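Side-chain contacts in glycosyltransferase (Streptomyces halstedii, PDB 3WAD), which is a glycosyltransferase of the GT-B clan, with two domains that each carry a parallel beta-sheet flanked by helices: residues Leu79-Thr82 / Lys86-Trp89; Asp94-Tyr99 / Asp162-Leu167; Leu132-Pro137 / Asp155-Met160; Gln98-Tyr103 / Ala181-Thr186; Gln336-Asn341 / Tyr348-Phe353. All blocks are in the same frame, centred on the assembly; numbering follows the deposited sequence.

Interactions 1 to 4 form one aromatic-rich cluster in the N-terminal half of this GT-B protein. Interactions 2 and 4 start from the same helix, 89-106, their centres about 11 Å apart, and reach helices 156-168 and 179-188, respectively. Interaction 3 lies about 11 Å from interaction 4 and 12 Å from interaction 2, centre to centre, and joins them through Trp157, whose indole touches Phe96, Tyr99 and Tyr103. Interaction 1, centred about 9 Å from interaction 2, lies where the preceding loop runs into helix 89-106. Interaction 5 belongs to the C-terminal half: its nearest atoms are about 5 Å from interactions 1 and 3 and about 12 Å from interaction 4.

Interaction 1 of 5, residues Leu79-Thr82 / Lys86-Trp89; sequences LNET and KLTW
The backbone folds back on itself between Glu81 and Lys86, whose CA atoms come within 7.4 Å, and Thr82 and Leu87 follow in the same register at 7.2 Å. The contact is a local closure in the long loop between strand 49-52 and helix 89-106 of the N-terminal GT-B domain; Leu87 is the centre of an inverse gamma turn, and Thr88 is the N-cap of the helix. It illustrates how polar residues in an irregular loop can pack through their aliphatic parts. A chi1 of 177° points Glu81 CG directly away from its own amide nitrogen and sets it against Lys86 CB at 3.7 Å. The bend at chi2 then lays the carboxylate carbon alongside Lys86 CB and CG, but the two charges do not pair. Lys86 bends away, leaving its NZ 5.9 Å from Glu81 OE1, while the carboxylate forms a salt bridge with Arg83. Leu87 turns its isobutyl group over the Glu81 backbone, and its CD2 also meets Glu81 CG at 4.0 Å. The carbonyl it covers has a polar partner as well, since Arg159 of helix 156-168 donates to Glu81 O. Both leucine methyls lie on one side of that oxygen, Leu87 CD2 3.7 Å and Leu87 CD1 3.8 Å from Glu81 O.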
# COMPACT_ATOMS: atom_id res chain seq x y z
N LEU B 79 -5.87 28.50 15.40
CA LEU B 79 -5.51 27.41 16.20
C LEU B 79 -4.00 27.39 16.38
O LEU B 79 -3.47 26.71 17.25
CB LEU B 79 -6.04 26.16 15.50
CG LEU B 79 -6.50 24.93 16.26
CD1 LEU B 79 -7.06 25.20 17.67
CD2 LEU B 79 -7.46 24.13 15.38
N ASN B 80 -3.27 28.14 15.57
CA ASN B 80 -1.87 28.19 15.82
C ASN B 80 -1.42 29.31 16.81
O ASN B 80 -0.23 29.59 16.91
CB ASN B 80 -1.11 28.30 14.52
CG ASN B 80 -1.36 29.62 13.82
OD1 ASN B 80 -2.04 30.51 14.34
ND2 ASN B 80 -0.82 29.75 12.64
N GLU B 81 -2.35 29.94 17.51
CA GLU B 81 -1.99 31.08 18.36
C GLU B 81 -1.18 30.54 19.58
O GLU B 81 -1.69 29.68 20.34
CB GLU B 81 -3.29 31.76 18.87
CG GLU B 81 -3.06 32.93 19.84
CD GLU B 81 -2.15 33.97 19.19
OE1 GLU B 81 -2.58 34.60 18.24
OE2 GLU B 81 -1.00 34.13 19.60
N THR B 82 0.02 31.06 19.82
CA THR B 82 0.75 30.63 21.02
C THR B 82 1.16 31.79 21.98
O THR B 82 1.75 31.53 23.05
CB THR B 82 1.99 29.82 20.72
OG1 THR B 82 2.93 30.64 20.05
CG2 THR B 82 1.69 28.58 19.83
N LYS B 86 -2.96 36.13 24.49
CA LYS B 86 -4.11 35.91 23.61
C LYS B 86 -4.87 34.65 24.00
O LYS B 86 -5.99 34.43 23.59
CB LYS B 86 -3.63 35.71 22.18
CG LYS B 86 -2.72 36.79 21.65
CD LYS B 86 -3.59 37.98 21.34
CE LYS B 86 -3.20 38.64 20.09
NZ LYS B 86 -3.67 40.10 20.17
N LEU B 87 -4.24 33.80 24.78
CA LEU B 87 -4.81 32.48 25.15
C LEU B 87 -5.69 32.57 26.41
O LEU B 87 -5.47 31.90 27.41
CB LEU B 87 -3.67 31.43 25.29
CG LEU B 87 -3.01 31.07 23.95
CD1 LEU B 87 -1.91 30.09 24.12
CD2 LEU B 87 -4.10 30.58 22.93
N THR B 88 -6.71 33.38 26.33
CA THR B 88 -7.69 33.50 27.41
C THR B 88 -8.79 32.45 27.24
O THR B 88 -8.95 31.92 26.14
CB THR B 88 -8.41 34.84 27.29
OG1 THR B 88 -9.10 34.84 26.05
CG2 THR B 88 -7.39 36.04 27.26
N TRP B 89 -9.54 32.17 28.32
CA TRP B 89 -10.73 31.34 28.28
C TRP B 89 -11.67 31.80 27.13
O TRP B 89 -12.12 30.95 26.33
CB TRP B 89 -11.48 31.38 29.60
CG TRP B 89 -12.64 30.37 29.63
CD1 TRP B 89 -12.58 29.03 29.99
CD2 TRP B 89 -13.99 30.62 29.23
NE1 TRP B 89 -13.82 28.45 29.86
CE2 TRP B 89 -14.71 29.40 29.40
CE3 TRP B 89 -14.69 31.77 28.76
CZ2 TRP B 89 -16.07 29.29 29.10
CZ3 TRP B 89 -16.04 31.65 28.46
CH2 TRP B 89 -16.72 30.43 28.65

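Interaction 2 of 5, residues Asp94-Tyr99 / Asp162-Leu167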
# COMPACT_ATOMS: atom_id res chain seq x y z
N ASP B 94 -14.05 30.67 21.86
CA ASP B 94 -14.53 31.08 20.55
C ASP B 94 -13.82 30.31 19.42
O ASP B 94 -14.44 30.08 18.42
CB ASP B 94 -14.45 32.58 20.30
CG ASP B 94 -15.27 33.41 21.31
OD1 ASP B 94 -16.22 32.87 21.98
OD2 ASP B 94 -14.96 34.64 21.42
N VAL B 95 -12.55 29.96 19.60
CA VAL B 95 -11.91 29.10 18.64
C VAL B 95 -12.76 27.78 18.55
O VAL B 95 -13.10 27.33 17.46
CB VAL B 95 -10.42 28.82 18.98
CG1 VAL B 95 -9.92 27.79 18.10
CG2 VAL B 95 -9.54 30.11 18.70
N PHE B 96 -13.12 27.23 19.72
CA PHE B 96 -13.87 26.00 19.77
C PHE B 96 -15.25 26.09 19.14
O PHE B 96 -15.66 25.17 18.41
CB PHE B 96 -13.96 25.42 21.19
CG PHE B 96 -12.69 24.86 21.68
CD1 PHE B 96 -11.71 24.47 20.81
CD2 PHE B 96 -12.47 24.68 23.06
CE1 PHE B 96 -10.53 23.94 21.25
CE2 PHE B 96 -11.28 24.11 23.51
CZ PHE B 96 -10.31 23.78 22.63
N ALA B 97 -15.94 27.18 19.41
CA ALA B 97 -17.23 27.45 18.76
C ALA B 97 -17.11 27.49 17.25
O ALA B 97 -17.93 26.89 16.56
CB ALA B 97 -17.89 28.68 19.32
N GLN B 98 -16.08 28.16 16.72
CA GLN B 98 -15.92 28.27 15.27
C GLN B 98 -15.47 26.98 14.60
O GLN B 98 -16.05 26.58 13.61
CB GLN B 98 -14.92 29.37 14.92
CG GLN B 98 -14.67 29.53 13.39
CD GLN B 98 -13.50 30.51 13.16
OE1 GLN B 98 -13.72 31.70 13.00
NE2 GLN B 98 -12.26 30.01 13.20
N TYR B 99 -14.46 26.31 15.15
CA TYR B 99 -13.97 25.13 14.53
C TYR B 99 -14.87 23.92 14.72
O TYR B 99 -14.83 22.99 13.93
CB TYR B 99 -12.63 24.82 15.13
CG TYR B 99 -11.58 25.55 14.39
CD1 TYR B 99 -11.07 26.72 14.89
CD2 TYR B 99 -11.17 25.10 13.13
CE1 TYR B 99 -10.10 27.42 14.20
CE2 TYR B 99 -10.22 25.78 12.41
CZ TYR B 99 -9.69 26.94 12.96
OH TYR B 99 -8.76 27.64 12.26
N ASP B 162 -6.15 21.55 26.57
CA ASP B 162 -5.57 21.48 27.93
C ASP B 162 -5.69 22.81 28.64
O ASP B 162 -6.18 22.83 29.80
CB ASP B 162 -4.15 21.01 27.89
CG ASP B 162 -4.06 19.56 27.61
OD1 ASP B 162 -5.10 18.81 27.69
OD2 ASP B 162 -2.94 19.15 27.26
N HIS B 163 -5.31 23.89 27.96
CA HIS B 163 -5.43 25.24 28.51
C HIS B 163 -6.87 25.48 28.86
O HIS B 163 -7.15 25.93 29.98
CB HIS B 163 -5.05 26.34 27.51
CG HIS B 163 -3.58 26.59 27.36
ND1 HIS B 163 -2.82 27.22 28.31
CD2 HIS B 163 -2.75 26.36 26.31
CE1 HIS B 163 -1.57 27.30 27.90
NE2 HIS B 163 -1.50 26.80 26.68
N PHE B 164 -7.78 25.24 27.91
CA PHE B 164 -9.19 25.45 28.14
C PHE B 164 -9.74 24.69 29.33
O PHE B 164 -10.59 25.22 30.09
CB PHE B 164 -10.03 25.06 26.92
CG PHE B 164 -11.46 25.45 27.02
CD1 PHE B 164 -11.84 26.77 26.86
CD2 PHE B 164 -12.44 24.51 27.24
CE1 PHE B 164 -13.16 27.16 26.87
CE2 PHE B 164 -13.80 24.88 27.30
CZ PHE B 164 -14.16 26.20 27.11
N ASN B 165 -9.29 23.43 29.49
CA ASN B 165 -9.86 22.63 30.57
C ASN B 165 -9.30 23.10 31.94
O ASN B 165 -10.02 23.08 32.90
CB ASN B 165 -9.63 21.11 30.42
CG ASN B 165 -10.37 20.48 29.25
OD1 ASN B 165 -11.41 20.95 28.81
ND2 ASN B 165 -9.80 19.40 28.72
N ARG B 166 -8.00 23.43 32.00
CA ARG B 166 -7.40 24.10 33.18
C ARG B 166 -8.20 25.40 33.49
O ARG B 166 -8.76 25.55 34.58
CB ARG B 166 -5.91 24.40 32.96
CG ARG B 166 -5.33 25.30 34.12
CD ARG B 166 -3.82 25.65 34.03
NE ARG B 166 -3.57 26.76 33.10
CZ ARG B 166 -3.22 26.60 31.82
NH1 ARG B 166 -3.05 25.39 31.28
NH2 ARG B 166 -3.04 27.67 31.06
N LEU B 167 -8.32 26.31 32.53
CA LEU B 167 -9.11 27.55 32.80
C LEU B 167 -10.55 27.30 33.30
O LEU B 167 -11.02 27.95 34.25
CB LEU B 167 -9.07 28.51 31.65
CG LEU B 167 -7.68 28.82 31.08
CD1 LEU B 167 -7.82 29.80 29.92
CD2 LEU B 167 -6.72 29.37 32.11
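Behind the Phe96-Phe164 pair, a short side-chain hydrogen bond runs from Arg166 NH2 to His163 ND1, 2.8 Å long and fairly straight at 163°. It lies close to the imidazole plane as well as to the guanidinium plane, so the two flat groups meet edge to edge, and the bond helps to fix the rotation of the histidine ring on helix 156-168. The contact itself is helix-to-helix packing in the N-terminal GT-B domain, where helix 156-168 lies beside helix 89-106, and it serves as a worked example of a T-shaped (edge-to-face) aromatic pair. Phe96 provides the edge and Phe164 the face. Their centroids are 5.3 Å apart and the planes stand at 77°, close to perpendicular. The first torsion of Phe164 carries its ring toward helix 89-106, and chi2 near 75° turns the face to Phe96. The phenyl group of Phe96 arrives by one side bond rather than by its far end: CD2 sits over the middle of the Phe164 ring, while CE2 drifts toward the root of that side chain. The aromatic run continues on both sides. Trp89 stacks on the other face of Phe164, and Phe96 meets the indole of Trp157, while Leu180 of helix 179-188 also touches Phe96. Both phenylalanines are buried, and with no polar atom to satisfy they cohere by dispersion and quadrupole attraction. Phe96 CE2 lies 3.8 Å from both CB and CG of Phe164.

Interaction 3 of 5, residues Leu132-Pro137 / Asp155-Met160; sequences LTYAGP and DQWGRM
Trp157 meets Tyr134 with the pyrrole side of its indole, and tracing it outward from CB shows how one large side chain can serve several neighbours. CB carries CG anti to the backbone N (chi1 -170°), sending the indole away from its own helix toward the tyrosine. CD1, the first ring atom to touch, lies 3.2 Å from Tyr134 OH. NE1 comes next, 2.9 Å from Tyr134 OH, yet its N-H is poorly aimed at that oxygen, so the short distance is not a hydrogen bond. CE2 is already receding, 3.8 Å from Tyr134 OH. The two ring systems meet obliquely, with the tyrosine ring and the indole five-membered ring at 53°. The phenol is hydrogen-bonded to Val200 O, which holds the oxygen beside the indole. Further out, the benzo side of Trp157 turns to other partners: CE3 packs on Leu79, CZ3 on Tyr99 and Tyr103, and CH2 on Phe96. Trp157 thus sits in the first turn of helix 156-168, which Asp155 caps through Gly158 N, wedged between helices 89-106 and 179-188, while Tyr134 comes from the connection between strand 126-130 and helix 135-141.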
# COMPACT_ATOMS: atom_id res chain seq x y z
N LEU B 132 -8.79 15.67 12.53
CA LEU B 132 -9.81 16.60 12.08
C LEU B 132 -11.10 15.91 11.71
O LEU B 132 -12.01 16.58 11.19
CB LEU B 132 -9.29 17.40 10.88
CG LEU B 132 -8.09 18.31 11.20
CD1 LEU B 132 -7.84 19.37 10.06
CD2 LEU B 132 -8.26 19.03 12.51
N THR B 133 -11.18 14.58 11.89
CA THR B 133 -12.35 13.86 11.37
C THR B 133 -13.31 13.32 12.50
O THR B 133 -13.25 12.13 12.86
CB THR B 133 -11.85 12.67 10.43
OG1 THR B 133 -11.00 13.22 9.39
CG2 THR B 133 -13.07 12.01 9.75
N TYR B 134 -14.19 14.15 12.99
CA TYR B 134 -14.93 13.85 14.23
C TYR B 134 -16.11 12.88 14.09
O TYR B 134 -16.79 12.58 15.08
CB TYR B 134 -15.35 15.16 14.97
CG TYR B 134 -14.21 15.66 15.86
CD1 TYR B 134 -13.17 16.48 15.34
CD2 TYR B 134 -14.10 15.21 17.18
CE1 TYR B 134 -12.12 16.88 16.15
CE2 TYR B 134 -13.07 15.62 17.98
CZ TYR B 134 -12.08 16.45 17.47
OH TYR B 134 -11.06 16.80 18.33
N ALA B 135 -16.37 12.39 12.89
CA ALA B 135 -17.15 11.16 12.81
C ALA B 135 -16.50 9.91 13.49
O ALA B 135 -17.20 9.05 14.09
CB ALA B 135 -17.48 10.88 11.33
N GLY B 136 -15.16 9.82 13.43
CA GLY B 136 -14.34 8.75 14.02
C GLY B 136 -14.77 8.33 15.45
O GLY B 136 -15.16 7.14 15.67
N PRO B 137 -14.67 9.28 16.42
CA PRO B 137 -14.99 8.94 17.81
C PRO B 137 -16.49 8.63 18.03
O PRO B 137 -16.75 7.85 18.90
CB PRO B 137 -14.54 10.19 18.62
CG PRO B 137 -14.59 11.35 17.61
CD PRO B 137 -14.20 10.68 16.27
N ASP B 155 -0.01 18.91 17.94
CA ASP B 155 -1.35 18.82 18.49
C ASP B 155 -1.87 20.19 18.97
O ASP B 155 -2.02 20.40 20.18
CB ASP B 155 -1.39 17.77 19.61
CG ASP B 155 -2.79 17.42 20.03
OD1 ASP B 155 -3.83 17.80 19.39
OD2 ASP B 155 -2.85 16.70 21.04
N GLN B 156 -2.12 21.11 18.03
CA GLN B 156 -2.63 22.43 18.36
C GLN B 156 -3.91 22.29 19.15
O GLN B 156 -4.18 23.06 20.09
CB GLN B 156 -2.95 23.22 17.07
CG GLN B 156 -1.75 23.56 16.20
CD GLN B 156 -0.74 24.55 16.83
OE1 GLN B 156 -0.78 24.84 18.03
NE2 GLN B 156 0.15 25.10 15.95
N TRP B 157 -4.75 21.33 18.74
CA TRP B 157 -6.08 21.24 19.32
C TRP B 157 -5.95 20.76 20.75
O TRP B 157 -6.65 21.28 21.62
CB TRP B 157 -6.91 20.23 18.51
CG TRP B 157 -8.41 20.15 18.79
CD1 TRP B 157 -9.08 19.12 19.42
CD2 TRP B 157 -9.42 21.08 18.35
NE1 TRP B 157 -10.44 19.37 19.41
CE2 TRP B 157 -10.68 20.56 18.77
CE3 TRP B 157 -9.38 22.33 17.73
CZ2 TRP B 157 -11.90 21.21 18.51
CZ3 TRP B 157 -10.60 23.00 17.44
CH2 TRP B 157 -11.85 22.43 17.84
N GLY B 158 -5.04 19.79 20.99
CA GLY B 158 -4.88 19.26 22.37
C GLY B 158 -4.24 20.30 23.29
O GLY B 158 -4.68 20.50 24.45
N ARG B 159 -3.22 20.99 22.75
CA ARG B 159 -2.62 22.15 23.44
C ARG B 159 -3.66 23.23 23.87
O ARG B 159 -3.72 23.66 25.04
CB ARG B 159 -1.54 22.77 22.55
CG ARG B 159 -0.85 24.02 23.16
CD ARG B 159 0.11 24.68 22.16
NE ARG B 159 -0.59 25.21 21.00
CZ ARG B 159 -1.22 26.39 20.94
NH1 ARG B 159 -1.25 27.22 22.01
NH2 ARG B 159 -1.81 26.76 19.79
N MET B 160 -4.53 23.64 22.96
CA MET B 160 -5.56 24.58 23.34
C MET B 160 -6.55 23.89 24.32
O MET B 160 -7.15 24.54 25.18
CB MET B 160 -6.36 25.06 22.10
CG MET B 160 -5.50 25.71 21.01
SD MET B 160 -5.33 27.46 21.37
CE MET B 160 -6.58 28.08 20.26

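Interaction 4 of 5, residues Gln98-Tyr103 / Ala181-Thr186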
# COMPACT_ATOMS: atom_id res chain seq x y z
N GLN B 98 -16.08 28.16 16.72
CA GLN B 98 -15.92 28.27 15.27
C GLN B 98 -15.47 26.98 14.60
O GLN B 98 -16.05 26.58 13.61
CB GLN B 98 -14.92 29.37 14.92
CG GLN B 98 -14.67 29.53 13.39
CD GLN B 98 -13.50 30.51 13.16
OE1 GLN B 98 -13.72 31.70 13.00
NE2 GLN B 98 -12.26 30.01 13.20
N TYR B 99 -14.46 26.31 15.15
CA TYR B 99 -13.97 25.13 14.53
C TYR B 99 -14.87 23.92 14.72
O TYR B 99 -14.83 22.99 13.93
CB TYR B 99 -12.63 24.82 15.13
CG TYR B 99 -11.58 25.55 14.39
CD1 TYR B 99 -11.07 26.72 14.89
CD2 TYR B 99 -11.17 25.10 13.13
CE1 TYR B 99 -10.10 27.42 14.20
CE2 TYR B 99 -10.22 25.78 12.41
CZ TYR B 99 -9.69 26.94 12.96
OH TYR B 99 -8.76 27.64 12.26
N SER B 100 -15.68 23.95 15.77
CA SER B 100 -16.72 22.96 15.91
C SER B 100 -17.65 23.04 14.67
O SER B 100 -18.09 22.02 14.17
CB SER B 100 -17.46 23.10 17.24
OG SER B 100 -18.45 24.11 17.07
N GLN B 101 -17.90 24.23 14.13
CA GLN B 101 -18.75 24.34 12.92
C GLN B 101 -18.05 23.88 11.68
O GLN B 101 -18.62 23.15 10.89
CB GLN B 101 -19.29 25.75 12.75
CG GLN B 101 -20.26 25.93 13.84
CD GLN B 101 -20.85 27.29 13.89
OE1 GLN B 101 -20.29 28.26 13.39
NE2 GLN B 101 -22.01 27.37 14.56
N ILE B 102 -16.82 24.34 11.51
CA ILE B 102 -16.03 23.89 10.38
C ILE B 102 -15.83 22.35 10.36
O ILE B 102 -15.87 21.69 9.29
CB ILE B 102 -14.67 24.58 10.46
CG1 ILE B 102 -14.87 26.07 10.23
CG2 ILE B 102 -13.69 23.92 9.46
CD1 ILE B 102 -13.68 26.98 10.67
N TYR B 103 -15.61 21.76 11.53
CA TYR B 103 -15.25 20.35 11.54
C TYR B 103 -16.52 19.54 11.32
O TYR B 103 -16.47 18.49 10.72
CB TYR B 103 -14.54 19.94 12.82
CG TYR B 103 -13.10 20.50 12.95
CD1 TYR B 103 -12.38 20.93 11.81
CD2 TYR B 103 -12.47 20.61 14.24
CE1 TYR B 103 -11.08 21.43 11.93
CE2 TYR B 103 -11.14 21.15 14.36
CZ TYR B 103 -10.45 21.53 13.20
OH TYR B 103 -9.15 22.04 13.29
N ALA B 181 -18.50 20.41 24.04
CA ALA B 181 -19.39 19.47 24.69
C ALA B 181 -20.73 19.63 24.07
O ALA B 181 -21.44 18.66 23.88
CB ALA B 181 -19.48 19.78 26.24
N ASP B 182 -21.12 20.86 23.77
CA ASP B 182 -22.41 21.05 23.16
C ASP B 182 -22.37 20.42 21.75
O ASP B 182 -23.29 19.71 21.35
CB ASP B 182 -22.74 22.51 23.07
CG ASP B 182 -23.01 23.15 24.44
OD1 ASP B 182 -22.85 22.46 25.46
OD2 ASP B 182 -23.35 24.36 24.47
N TRP B 183 -21.30 20.68 21.00
CA TRP B 183 -21.16 20.12 19.64
C TRP B 183 -21.21 18.61 19.61
O TRP B 183 -22.05 18.08 18.93
CB TRP B 183 -19.90 20.60 18.97
CG TRP B 183 -19.59 19.90 17.68
CD1 TRP B 183 -20.47 19.62 16.60
CD2 TRP B 183 -18.30 19.52 17.26
NE1 TRP B 183 -19.74 18.99 15.59
CE2 TRP B 183 -18.42 18.94 15.97
CE3 TRP B 183 -17.04 19.58 17.86
CZ2 TRP B 183 -17.33 18.40 15.30
CZ3 TRP B 183 -15.96 19.08 17.19
CH2 TRP B 183 -16.10 18.53 15.90
N LEU B 184 -20.35 17.97 20.39
CA LEU B 184 -20.16 16.53 20.33
C LEU B 184 -21.26 15.72 21.05
O LEU B 184 -21.53 14.59 20.62
CB LEU B 184 -18.78 16.11 20.83
CG LEU B 184 -17.59 16.56 19.97
CD1 LEU B 184 -16.27 16.25 20.66
CD2 LEU B 184 -17.61 15.88 18.57
N ALA B 185 -21.89 16.29 22.07
CA ALA B 185 -23.10 15.67 22.63
C ALA B 185 -24.19 15.62 21.55
O ALA B 185 -24.87 14.58 21.32
CB ALA B 185 -23.59 16.44 23.85
N THR B 186 -24.38 16.77 20.89
CA THR B 186 -25.28 16.90 19.74
C THR B 186 -24.97 15.92 18.59
O THR B 186 -25.89 15.27 18.05
CB THR B 186 -25.21 18.31 19.16
OG1 THR B 186 -25.76 19.21 20.11
CG2 THR B 186 -26.12 18.47 17.90
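A CH-pi contact between Ser100 and Trp183 joins helix 89-106 to helix 179-188 within the N-terminal GT-B domain, and shows how a small residue lets a tryptophan lie flat on a helix. The two CA atoms are only 6.5 Å apart. In Trp183 a chi1 of 171° swings the indole opposite the amide nitrogen, and the ring system spreads across the Ser100 backbone. Ser100 CA stands 4.0 Å from the centroid of the six-membered ring, 16° off the normal, so its C-H lies over the face. Ser100 CB covers CE3 of Trp183 at 3.6 Å, and Ser100 O lies over the same face near CE2. Leu184 CD2 lies against the opposite face, toward its rim. At the far end of the benzo ring, Tyr103 CB touches Trp183 CH2 at 3.7 Å, while the phenol of Tyr103 leads away toward Trp157. The polar groups look to their own partners: Ser100 OG bonds to Ala97 O one turn back, and Trp183 NE1 to Glu104 OE1. Chemically, the two segments adhere through dispersion and a weak C-H to pi attraction, while the Glu104 bond, made from helix 89-106 itself, probably fixes the rotation of the indole.

Interaction 5 of 5, residues Gln336-Asn341 / Tyr348-Phe353; sequences QLIVPN and YVAERF
Ile338 and Ala350 meet where strand 336-338 comes under helix 346-355, the first two elements of a beta-alpha-beta crossover that goes on to strand 359-361 in the C-terminal GT-B domain. The axes of strand 336-338 and of the helix segment 348-353 approach to 9.6 Å, with their directions 145° apart, so the helix runs back roughly antiparallel to its strand, as the right-handed crossover of Rossmann-like folds requires. The fit is a case of small bumps in shallow hollows. Ala350, where the helix backbone comes nearest the strand, offers a single methyl that settles between two residues of the strand and its exit: Ile338 CG2 lies 3.6 Å from Ala350 CB, and Pro340 CG closes the other side at 3.8 Å. Ile338 in turn sends its longer branch up to the helix. With CG1 beside the backbone N (chi1 -57°), its CD1 fits the notch between two successive turns, 3.8 Å from Ala350 CA and 3.9 Å from Phe353 CD1. Its side chain and that of Phe353 stand about at right angles, so the methyl end nudges the ring obliquely. Gln336 fills the remaining flank. Its extended chain carries the amide above the phenyl, the two planes 73° apart, and it is the amide nitrogen, rather than the oxygen, that hangs over the ring centre. All five touching residues are buried, and Val361 of strand 359-361 also touches both Ala350 and Pro340. The tightest point of the whole interface is Gln336 NE2, 3.3 Å from Phe353 CE2 and 3.2 Å above the ring plane.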
# COMPACT_ATOMS: atom_id res chain seq x y z
N GLN B 336 17.37 22.30 5.92
CA GLN B 336 16.15 22.93 5.45
C GLN B 336 16.29 24.45 5.38
O GLN B 336 16.88 25.07 6.26
CB GLN B 336 15.00 22.57 6.41
CG GLN B 336 14.67 21.14 6.40
CD GLN B 336 13.59 20.80 7.42
OE1 GLN B 336 12.44 21.14 7.24
NE2 GLN B 336 13.97 20.19 8.52
N LEU B 337 15.70 25.04 4.34
CA LEU B 337 15.38 26.44 4.40
C LEU B 337 13.87 26.52 4.38
O LEU B 337 13.23 26.04 3.44
CB LEU B 337 16.11 27.21 3.26
CG LEU B 337 15.85 28.63 2.77
CD1 LEU B 337 15.27 29.55 3.78
CD2 LEU B 337 17.05 29.22 1.93
N ILE B 338 13.32 27.03 5.46
CA ILE B 338 11.88 27.01 5.70
C ILE B 338 11.34 28.40 5.51
O ILE B 338 11.84 29.33 6.11
CB ILE B 338 11.53 26.45 7.15
CG1 ILE B 338 12.11 25.04 7.33
CG2 ILE B 338 9.98 26.35 7.37
CD1 ILE B 338 12.26 24.56 8.78
N VAL B 339 10.37 28.54 4.65
CA VAL B 339 9.63 29.76 4.54
C VAL B 339 8.20 29.45 5.10
O VAL B 339 7.32 29.05 4.33
CB VAL B 339 9.56 30.27 3.08
CG1 VAL B 339 8.65 31.55 2.96
CG2 VAL B 339 10.94 30.61 2.56
N PRO B 340 7.97 29.63 6.42
CA PRO B 340 6.76 28.98 6.98
C PRO B 340 5.44 29.51 6.44
O PRO B 340 5.23 30.70 6.27
CB PRO B 340 6.84 29.21 8.49
CG PRO B 340 8.29 29.66 8.80
CD PRO B 340 8.93 30.07 7.47
N ASN B 341 4.55 28.58 6.14
CA ASN B 341 3.22 28.94 5.88
C ASN B 341 2.55 29.01 7.27
O ASN B 341 3.22 28.92 8.28
CB ASN B 341 2.61 27.89 4.95
CG ASN B 341 1.33 28.38 4.32
OD1 ASN B 341 1.00 27.92 3.24
ND2 ASN B 341 0.60 29.33 4.98
N TYR B 348 6.05 27.36 14.12
CA TYR B 348 6.52 26.91 15.41
C TYR B 348 7.51 25.78 15.23
O TYR B 348 8.56 25.77 15.87
CB TYR B 348 5.34 26.51 16.28
CG TYR B 348 5.78 25.95 17.61
CD1 TYR B 348 5.69 26.72 18.75
CD2 TYR B 348 6.28 24.63 17.73
CE1 TYR B 348 6.03 26.22 19.97
CE2 TYR B 348 6.63 24.11 18.93
CZ TYR B 348 6.53 24.93 20.04
OH TYR B 348 6.85 24.46 21.26
N VAL B 349 7.21 24.84 14.33
CA VAL B 349 8.16 23.76 14.04
C VAL B 349 9.41 24.32 13.34
O VAL B 349 10.52 23.85 13.59
CB VAL B 349 7.51 22.72 13.19
CG1 VAL B 349 8.56 21.71 12.62
CG2 VAL B 349 6.41 21.97 14.03
N ALA B 350 9.23 25.34 12.48
CA ALA B 350 10.41 25.93 11.83
C ALA B 350 11.46 26.41 12.87
O ALA B 350 12.65 26.14 12.74
CB ALA B 350 10.04 27.05 10.87
N GLU B 351 10.98 27.04 13.94
CA GLU B 351 11.89 27.58 14.96
C GLU B 351 12.56 26.47 15.72
O GLU B 351 13.73 26.60 16.02
CB GLU B 351 11.10 28.44 15.91
CG GLU B 351 11.83 29.58 16.50
CD GLU B 351 10.75 30.59 16.89
OE1 GLU B 351 9.70 30.52 16.19
OE2 GLU B 351 10.91 31.37 17.88
N ARG B 352 11.83 25.37 15.98
CA ARG B 352 12.44 24.18 16.61
C ARG B 352 13.64 23.63 15.81
O ARG B 352 14.68 23.37 16.37
CB ARG B 352 11.36 23.12 16.89
CG ARG B 352 10.91 23.05 18.39
CD ARG B 352 9.99 24.15 18.79
NE ARG B 352 10.70 25.37 19.23
CZ ARG B 352 10.17 26.59 19.20
NH1 ARG B 352 8.93 26.77 18.79
NH2 ARG B 352 10.86 27.64 19.61
N PHE B 353 13.50 23.50 14.49
CA PHE B 353 14.59 23.05 13.65
C PHE B 353 15.74 24.07 13.66
O PHE B 353 16.91 23.68 13.70
CB PHE B 353 14.13 22.92 12.20
CG PHE B 353 13.37 21.65 11.88
CD1 PHE B 353 12.04 21.72 11.45
CD2 PHE B 353 14.01 20.41 11.92
CE1 PHE B 353 11.33 20.56 11.13
CE2 PHE B 353 13.31 19.19 11.59
CZ PHE B 353 11.98 19.28 11.19